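PDB 6QDI: PA14 domain-containing protein from Clostridium clariflavum, which probably senses extracellular plant polysaccharides through two tandem calcium-binding PA14 domains of a membrane-bound RsgI-like anti-sigma factor. Local coordinates for residues R21-T25 with I26-W30; R72-D76 with N77-I81; I250-K253 with A254-V258. One frame throughout, in Å; residues are numbered along the deposited sequence.

How the contacts relate
The three contacts follow one another along the chain. Contacts 1 and 2 belong to the first PA14 domain, with centres about 18 Å apart and nearest atoms about 6 Å apart. Contact 1 is the corner where strand 17-23 of one antiparallel sheet passes into strand 27-31 of the other. Contact 2 is the hairpin of strands 71-75 and 78-83, in the same sheet as strand 17-23. Contact 3 lies in the second PA14 domain, about 44 and 46 Å from the other two between centres, and links strand 242-252 of one sheet to strand 257-266 of the other. Contacts 1 and 3 are thus sheet-to-sheet connections, whereas contact 2 reverses the chain between adjacent strands of a single sheet.

Contact 1: R21-T25 with I26-W30; sequences RVDKT and IDFFW
Phe28 points the rim of its ring at the carboxylate of Asp23 where the chain of this PA14 beta-sandwich crosses from strand 17-23 of one sheet to strand 27-31 of the other. Phe28 CZ lies 3.5 Å from Asp23 CG, near the ring plane, with ring and carboxylate planes 73° apart. CG of Asp23 sits beside its backbone N (chi1 -65°), which turns the carboxylate toward both this ring edge and Arg21. Arg21 NE donates to the syn lone pair of Asp23 OD1 in a salt bridge of 2.8 Å, the acceptor tilted out of the guanidinium plane. Asp23 OD2 is bonded to Tyr8 and Trp49, so both oxygens of this buried carboxylate are satisfied and its rotation is fixed. The extended Arg21 chain also brings NH2 obliquely to Phe28 CE1, at 3.7 Å. One face of the Trp30 indole receives Phe28 CB, off toward the rim, while a water at the indole edge links Trp30 NE1 to Arg21 NH2. At the corner itself Thr25 and Asp27 lie side by side, and a second water joins them, 2.8 Å from Thr25 OG1 and donating to Asp27 OD2 at 2.7 Å.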
loop_
_atom_site.group_PDB
_atom_site.type_symbol
_atom_site.label_atom_id
_atom_site.label_comp_id
_atom_site.label_asym_id
_atom_site.label_seq_id
_atom_site.Cartn_x
_atom_site.Cartn_y
_atom_site.Cartn_z
ATOM N N ARG A 21 -6.549 12.032 -5.026
ATOM C CA ARG A 21 -7.659 12.995 -5.047
ATOM C C ARG A 21 -7.335 14.097 -4.080
ATOM O O ARG A 21 -6.471 13.953 -3.218
ATOM C CB ARG A 21 -8.974 12.316 -4.677
ATOM C CG ARG A 21 -9.098 11.909 -3.216
ATOM C CD ARG A 21 -10.302 11.043 -2.942
ATOM N NE ARG A 21 -10.502 10.843 -1.508
ATOM C CZ ARG A 21 -11.271 9.897 -0.950
ATOM N NH1 ARG A 21 -11.959 9.022 -1.695
ATOM N NH2 ARG A 21 -11.331 9.821 0.380
ATOM N N VAL A 22 -8.042 15.219 -4.193
ATOM C CA VAL A 22 -7.901 16.282 -3.232
ATOM C C VAL A 22 -9.023 16.179 -2.195
ATOM O O VAL A 22 -10.224 16.147 -2.540
ATOM C CB VAL A 22 -7.868 17.650 -3.927
ATOM C CG1 VAL A 22 -7.905 18.765 -2.897
ATOM C CG2 VAL A 22 -6.623 17.783 -4.776
ATOM N N ASP A 23 -8.610 16.090 -0.937
ATOM C CA ASP A 23 -9.523 16.024 0.185
ATOM C C ASP A 23 -9.591 17.405 0.853
ATOM O O ASP A 23 -8.574 18.013 1.161
ATOM C CB ASP A 23 -9.039 14.959 1.164
ATOM C CG ASP A 23 -9.095 13.566 0.565
ATOM O OD1 ASP A 23 -10.122 13.207 -0.041
ATOM O OD2 ASP A 23 -8.054 12.854 0.718
ATOM N N LYS A 24 -10.792 17.905 1.089
ATOM C CA LYS A 24 -10.929 19.273 1.564
ATOM C C LYS A 24 -10.348 19.503 2.938
ATOM O O LYS A 24 -9.748 20.539 3.174
ATOM C CB LYS A 24 -12.383 19.731 1.526
ATOM C CG LYS A 24 -12.909 19.893 0.106
ATOM C CD LYS A 24 -14.299 20.491 0.112
ATOM C CE LYS A 24 -14.892 20.554 -1.301
ATOM N NZ LYS A 24 -14.181 21.533 -2.175
ATOM N N THR A 25 -10.472 18.492 3.796
ATOM C CA THR A 25 -9.912 18.484 5.121
ATOM C C THR A 25 -9.486 17.047 5.443
ATOM O O THR A 25 -9.908 16.111 4.744
ATOM C CB THR A 25 -10.959 18.917 6.183
ATOM O OG1 THR A 25 -12.033 17.999 6.172
ATOM C CG2 THR A 25 -11.468 20.343 5.975
ATOM N N ILE A 26 -8.671 16.881 6.494
ATOM C CA ILE A 26 -8.352 15.516 6.982
ATOM C C ILE A 26 -9.320 15.223 8.120
ATOM O O ILE A 26 -9.073 15.553 9.273
ATOM C CB ILE A 26 -6.871 15.371 7.407
ATOM C CG1 ILE A 26 -5.930 15.792 6.273
ATOM C CG2 ILE A 26 -6.626 13.911 7.791
ATOM C CD1 ILE A 26 -4.459 15.452 6.432
ATOM N N ASP A 27 -10.434 14.591 7.767
ATOM C CA ASP A 27 -11.521 14.331 8.691
ATOM C C ASP A 27 -12.296 13.164 8.141
ATOM O O ASP A 27 -13.222 13.363 7.355
ATOM C CB ASP A 27 -12.386 15.589 8.816
ATOM C CG ASP A 27 -13.533 15.447 9.780
ATOM O OD1 ASP A 27 -13.559 14.503 10.606
ATOM O OD2 ASP A 27 -14.375 16.340 9.684
ATOM N N PHE A 28 -11.848 11.957 8.467
ATOM C CA PHE A 28 -12.368 10.748 7.844
ATOM C C PHE A 28 -12.742 9.708 8.862
ATOM O O PHE A 28 -12.016 9.473 9.829
ATOM C CB PHE A 28 -11.340 10.140 6.885
ATOM C CG PHE A 28 -11.176 10.943 5.649
ATOM C CD1 PHE A 28 -12.118 10.869 4.665
ATOM C CD2 PHE A 28 -10.099 11.787 5.457
ATOM C CE1 PHE A 28 -12.013 11.613 3.506
ATOM C CE2 PHE A 28 -9.981 12.547 4.286
ATOM C CZ PHE A 28 -10.944 12.466 3.330
ATOM N N PHE A 29 -13.875 9.080 8.619
ATOM C CA PHE A 29 -14.292 7.958 9.388
ATOM C C PHE A 29 -14.805 6.924 8.399
ATOM O O PHE A 29 -15.859 7.170 7.758
ATOM C CB PHE A 29 -15.379 8.341 10.400
ATOM C CG PHE A 29 -15.800 7.217 11.270
ATOM C CD1 PHE A 29 -16.674 6.191 10.789
ATOM C CD2 PHE A 29 -15.389 7.126 12.581
ATOM C CE1 PHE A 29 -17.067 5.146 11.580
ATOM C CE2 PHE A 29 -15.824 6.097 13.364
ATOM C CZ PHE A 29 -16.636 5.108 12.855
ATOM N N TRP A 30 -14.070 5.827 8.220
ATOM C CA TRP A 30 -14.354 4.869 7.154
ATOM C C TRP A 30 -15.043 3.602 7.641
ATOM O O TRP A 30 -15.463 2.777 6.823
ATOM C CB TRP A 30 -13.063 4.549 6.398
ATOM C CG TRP A 30 -12.563 5.676 5.597
ATOM C CD1 TRP A 30 -13.221 6.344 4.593
ATOM C CD2 TRP A 30 -11.274 6.285 5.672
ATOM N NE1 TRP A 30 -12.437 7.318 4.060
ATOM C CE2 TRP A 30 -11.220 7.286 4.688
ATOM C CE3 TRP A 30 -10.159 6.080 6.483
ATOM C CZ2 TRP A 30 -10.085 8.072 4.476
ATOM C CZ3 TRP A 30 -9.026 6.882 6.267
ATOM C CH2 TRP A 30 -9.013 7.846 5.289
HETATM O O HOH W 1 -13.429 8.462 1.673
HETATM O O HOH W 2 -14.103 18.343 7.951
#

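Contact 2: R72-D76 with N77-I81; sequences RLWID and NKLII
With CG of Leu79 anti to its backbone N (chi1 -179°) and CG of Trp74 beside its own (chi1 -65°), the leucine is laid against one face of the indole. Leu79 CD1 stands 3.9 Å from the centroid of the five-membered ring, nearly on the ring normal, a CH-pi contact. Leu79 CB lies over the same face, near Trp74 NE1 and Trp74 CD1. Lys107 of the adjoining strand adds a cation-pi contact to Trp74.

On the other face of the hairpin, Ile80 has CG1 between its backbone N and carbonyl carbon (chi1 63°), which brings CD1 against the side chains of Leu73 and Ile75. There it meets Ile75 CG1 at 3.7 Å and Leu73 CD2 at 4.0 Å, the Leu73 and Ile80 side chains pointing the same way. Ile81 CD1 also reaches Leu73 CD2, and Phe63 and Ile65 of strand 59-68, in the other sheet, pack against these side chains.

An irregularity in the strand probably lets Ile80 join this group. Leu73 O accepts from Ile80 N at 2.9 Å, nearly head-on to the carbonyl, and more weakly from Ile81 N at 3.4 Å; Leu73 N returns a bond to Ile81 O. At the turn, Ile75 and Lys78 exchange two backbone bonds, with Ile75 O 2.9 Å from Lys78 N. A water bridges Asp76 OD1 and Asn77 ND2, and Asn77 ND2 is also hydrogen-bonded to Asp105. Together these features describe an antiparallel beta hairpin closed by a type I' turn through Asp76 and Asn77, with a classic beta bulge of Ile80 and Ile81 opposite Leu73, at the margin of a PA14 sheet.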
loop_
_atom_site.group_PDB
_atom_site.type_symbol
_atom_site.label_atom_id
_atom_site.label_comp_id
_atom_site.label_asym_id
_atom_site.label_seq_id
_atom_site.Cartn_x
_atom_site.Cartn_y
_atom_site.Cartn_z
ATOM N N ARG A 72 1.784 9.484 11.074
ATOM C CA ARG A 72 2.931 10.375 11.219
ATOM C C ARG A 72 2.522 11.715 10.637
ATOM O O ARG A 72 1.994 11.782 9.543
ATOM C CB ARG A 72 4.185 9.845 10.502
ATOM C CG ARG A 72 4.808 8.630 11.195
ATOM C CD ARG A 72 6.218 8.333 10.788
ATOM N NE ARG A 72 6.830 7.228 11.561
ATOM C CZ ARG A 72 7.086 6.000 11.095
ATOM N NH1 ARG A 72 6.705 5.644 9.832
ATOM N NH2 ARG A 72 7.689 5.106 11.900
ATOM N N LEU A 73 2.837 12.802 11.369
ATOM C CA LEU A 73 2.544 14.172 10.931
ATOM C C LEU A 73 3.793 15.021 10.937
ATOM O O LEU A 73 4.412 15.144 11.985
ATOM C CB LEU A 73 1.510 14.834 11.804
ATOM C CG LEU A 73 1.184 16.317 11.485
ATOM C CD1 LEU A 73 0.488 16.466 10.158
ATOM C CD2 LEU A 73 0.338 16.920 12.587
ATOM N N TRP A 74 4.113 15.582 9.780
ATOM C CA TRP A 74 5.194 16.550 9.636
ATOM C C TRP A 74 4.577 17.903 9.316
ATOM O O TRP A 74 3.772 18.031 8.386
ATOM C CB TRP A 74 6.169 16.197 8.491
ATOM C CG TRP A 74 7.000 14.970 8.558
ATOM C CD1 TRP A 74 8.336 14.914 8.826
ATOM C CD2 TRP A 74 6.616 13.621 8.272
ATOM N NE1 TRP A 74 8.797 13.647 8.725
ATOM C CE2 TRP A 74 7.767 12.819 8.425
ATOM C CE3 TRP A 74 5.405 13.004 7.938
ATOM C CZ2 TRP A 74 7.756 11.451 8.181
ATOM C CZ3 TRP A 74 5.392 11.624 7.712
ATOM C CH2 TRP A 74 6.563 10.875 7.820
ATOM N N ILE A 75 5.006 18.937 10.054
ATOM C CA ILE A 75 4.649 20.325 9.758
ATOM C C ILE A 75 5.977 21.054 9.600
ATOM O O ILE A 75 6.846 20.904 10.438
ATOM C CB ILE A 75 3.823 20.985 10.893
ATOM C CG1 ILE A 75 2.499 20.248 11.160
ATOM C CG2 ILE A 75 3.600 22.461 10.572
ATOM C CD1 ILE A 75 1.490 20.370 10.051
ATOM N N ASP A 76 6.137 21.812 8.528
ATOM C CA ASP A 76 7.384 22.520 8.258
ATOM C C ASP A 76 8.569 21.562 8.240
ATOM O O ASP A 76 9.678 21.879 8.702
ATOM C CB ASP A 76 7.623 23.631 9.287
ATOM C CG ASP A 76 8.769 24.570 8.898
ATOM O OD1 ASP A 76 8.949 24.818 7.690
ATOM O OD2 ASP A 76 9.454 25.048 9.799
ATOM N N ASN A 77 8.332 20.355 7.745
ATOM C CA ASN A 77 9.328 19.304 7.653
ATOM C C ASN A 77 9.847 18.814 8.998
ATOM O O ASN A 77 10.857 18.083 9.058
ATOM C CB ASN A 77 10.430 19.684 6.668
ATOM C CG ASN A 77 9.843 20.047 5.315
ATOM O OD1 ASN A 77 9.293 19.208 4.631
ATOM N ND2 ASN A 77 9.890 21.346 4.960
ATOM N N LYS A 78 9.117 19.078 10.081
ATOM C CA LYS A 78 9.451 18.569 11.375
ATOM C C LYS A 78 8.403 17.503 11.719
ATOM O O LYS A 78 7.184 17.784 11.671
ATOM C CB LYS A 78 9.453 19.660 12.423
ATOM C CG LYS A 78 9.841 19.143 13.798
ATOM C CD LYS A 78 10.010 20.239 14.862
ATOM C CE LYS A 78 11.347 20.950 14.808
ATOM N NZ LYS A 78 12.552 20.097 15.090
ATOM N N LEU A 79 8.845 16.298 12.105
ATOM C CA LEU A 79 7.928 15.229 12.512
ATOM C C LEU A 79 7.471 15.527 13.928
ATOM O O LEU A 79 8.211 15.333 14.880
ATOM C CB LEU A 79 8.668 13.898 12.419
ATOM C CG LEU A 79 7.910 12.636 12.783
ATOM C CD1 LEU A 79 6.618 12.475 11.978
ATOM C CD2 LEU A 79 8.808 11.414 12.598
ATOM N N ILE A 80 6.228 15.969 14.079
ATOM C CA ILE A 80 5.722 16.403 15.385
ATOM C C ILE A 80 4.783 15.394 16.025
ATOM O O ILE A 80 4.567 15.479 17.207
ATOM C CB ILE A 80 5.067 17.793 15.337
ATOM C CG1 ILE A 80 3.827 17.843 14.447
ATOM C CG2 ILE A 80 6.098 18.843 14.962
ATOM C CD1 ILE A 80 3.004 19.099 14.635
ATOM N N ILE A 81 4.217 14.452 15.257
ATOM C CA ILE A 81 3.473 13.337 15.809
ATOM C C ILE A 81 3.994 12.074 15.121
ATOM O O ILE A 81 3.855 11.941 13.909
ATOM C CB ILE A 81 1.935 13.468 15.627
ATOM C CG1 ILE A 81 1.410 14.697 16.358
ATOM C CG2 ILE A 81 1.241 12.211 16.131
ATOM C CD1 ILE A 81 -0.056 15.010 16.118
HETATM O O HOH W 3 11.172 23.564 6.462
#

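Contact 3: I250-K253 with A254-V258; sequences ISLK and AGQRV
Gln256 reaches across the turn with its side chain, and its OE1 accepts a hydrogen bond from Lys253 N at 3.0 Å, with an N-H...O angle of 157° and the donor tilted modestly from the amide carbonyl plane. CG anti to the backbone N (chi1 179°) and an extended chain beyond it give Gln256 the reach for this bond. The amide as a whole lies against Leu252, whose side chain crosses that of Gln256 at about a right angle: Leu252 CD2 is 3.5 Å from both Gln256 OE1 and Gln256 NE2. The same methyl meets Val258 CG2 at 4.0 Å, so Leu252 is shared between the amide and a buried valine. The backbone that carries them forms a type II beta turn from Lys253 to Gln256, closed by Gln256 N donating to Lys253 O at 2.9 Å from above the carbonyl plane; it connects the two sheets of the second PA14 domain. Gly255 takes the third position with a positive phi of 85°, where a side chain would crowd the preceding carbonyl. Farther out, Val208 packs on Leu252, Gln256 and Val258 from a neighbouring loop. The turn is also tied from outside: Asp211 OD1 accepts from Ala254 N, and Gln207 NE2 donates to Gly255 O.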
loop_
_atom_site.group_PDB
_atom_site.type_symbol
_atom_site.label_atom_id
_atom_site.label_comp_id
_atom_site.label_asym_id
_atom_site.label_seq_id
_atom_site.Cartn_x
_atom_site.Cartn_y
_atom_site.Cartn_z
ATOM N N ILE A 250 17.786 -15.634 -16.069
ATOM C CA ILE A 250 17.172 -16.402 -17.122
ATOM C C ILE A 250 17.167 -15.515 -18.367
ATOM O O ILE A 250 16.719 -14.366 -18.317
ATOM C CB ILE A 250 15.728 -16.799 -16.758
ATOM C CG1 ILE A 250 15.677 -17.566 -15.424
ATOM C CG2 ILE A 250 15.144 -17.617 -17.907
ATOM C CD1 ILE A 250 14.283 -17.730 -14.865
ATOM N N SER A 251 17.700 -16.065 -19.456
ATOM C CA SER A 251 17.696 -15.373 -20.746
ATOM C C SER A 251 16.332 -15.503 -21.412
ATOM O O SER A 251 15.849 -16.628 -21.621
ATOM C CB SER A 251 18.773 -15.933 -21.661
ATOM O OG SER A 251 18.728 -15.334 -22.931
ATOM N N LEU A 252 15.721 -14.366 -21.724
ATOM C CA LEU A 252 14.353 -14.343 -22.243
ATOM C C LEU A 252 14.311 -13.429 -23.459
ATOM O O LEU A 252 15.181 -12.567 -23.677
ATOM C CB LEU A 252 13.391 -13.853 -21.156
ATOM C CG LEU A 252 13.290 -14.740 -19.915
ATOM C CD1 LEU A 252 12.500 -14.031 -18.819
ATOM C CD2 LEU A 252 12.703 -16.103 -20.242
ATOM N N LYS A 253 13.285 -13.638 -24.267
ATOM C CA LYS A 253 13.074 -12.864 -25.487
ATOM C C LYS A 253 11.836 -12.019 -25.417
ATOM O O LYS A 253 10.825 -12.436 -24.840
ATOM C CB LYS A 253 12.976 -13.778 -26.707
ATOM C CG LYS A 253 14.200 -14.653 -26.877
ATOM C CD LYS A 253 15.458 -13.831 -27.083
ATOM C CE LYS A 253 16.629 -14.730 -27.418
ATOM N NZ LYS A 253 17.923 -14.014 -27.270
ATOM N N ALA A 254 11.884 -10.874 -26.050
ATOM C CA ALA A 254 10.707 -10.044 -26.179
ATOM C C ALA A 254 9.545 -10.873 -26.733
ATOM O O ALA A 254 9.690 -11.563 -27.739
ATOM C CB ALA A 254 10.975 -8.843 -27.047
ATOM N N GLY A 255 8.388 -10.759 -26.087
ATOM C CA GLY A 255 7.196 -11.516 -26.513
ATOM C C GLY A 255 7.101 -12.906 -25.968
ATOM O O GLY A 255 6.074 -13.545 -26.107
ATOM N N GLN A 256 8.144 -13.416 -25.313
ATOM C CA GLN A 256 8.100 -14.728 -24.752
ATOM C C GLN A 256 7.063 -14.774 -23.629
ATOM O O GLN A 256 6.964 -13.844 -22.846
ATOM C CB GLN A 256 9.496 -15.106 -24.217
ATOM C CG GLN A 256 9.595 -16.463 -23.579
ATOM C CD GLN A 256 10.989 -16.889 -23.282
ATOM O OE1 GLN A 256 11.965 -16.220 -23.679
ATOM N NE2 GLN A 256 11.107 -18.031 -22.628
ATOM N N ARG A 257 6.302 -15.859 -23.552
ATOM C CA ARG A 257 5.311 -16.064 -22.511
ATOM C C ARG A 257 5.885 -17.069 -21.547
ATOM O O ARG A 257 6.156 -18.221 -21.887
ATOM C CB ARG A 257 3.969 -16.511 -23.093
ATOM C CG ARG A 257 3.149 -15.361 -23.606
ATOM C CD ARG A 257 1.998 -15.794 -24.490
ATOM N NE ARG A 257 1.230 -16.928 -23.967
ATOM C CZ ARG A 257 0.169 -16.890 -23.156
ATOM N NH1 ARG A 257 -0.390 -18.021 -22.774
ATOM N NH2 ARG A 257 -0.300 -15.754 -22.648
ATOM N N VAL A 258 6.091 -16.622 -20.308
ATOM C CA VAL A 258 6.630 -17.430 -19.229
ATOM C C VAL A 258 5.470 -17.845 -18.350
ATOM O O VAL A 258 4.776 -17.001 -17.780
ATOM C CB VAL A 258 7.696 -16.614 -18.427
ATOM C CG1 VAL A 258 8.181 -17.399 -17.247
ATOM C CG2 VAL A 258 8.807 -16.128 -19.340
#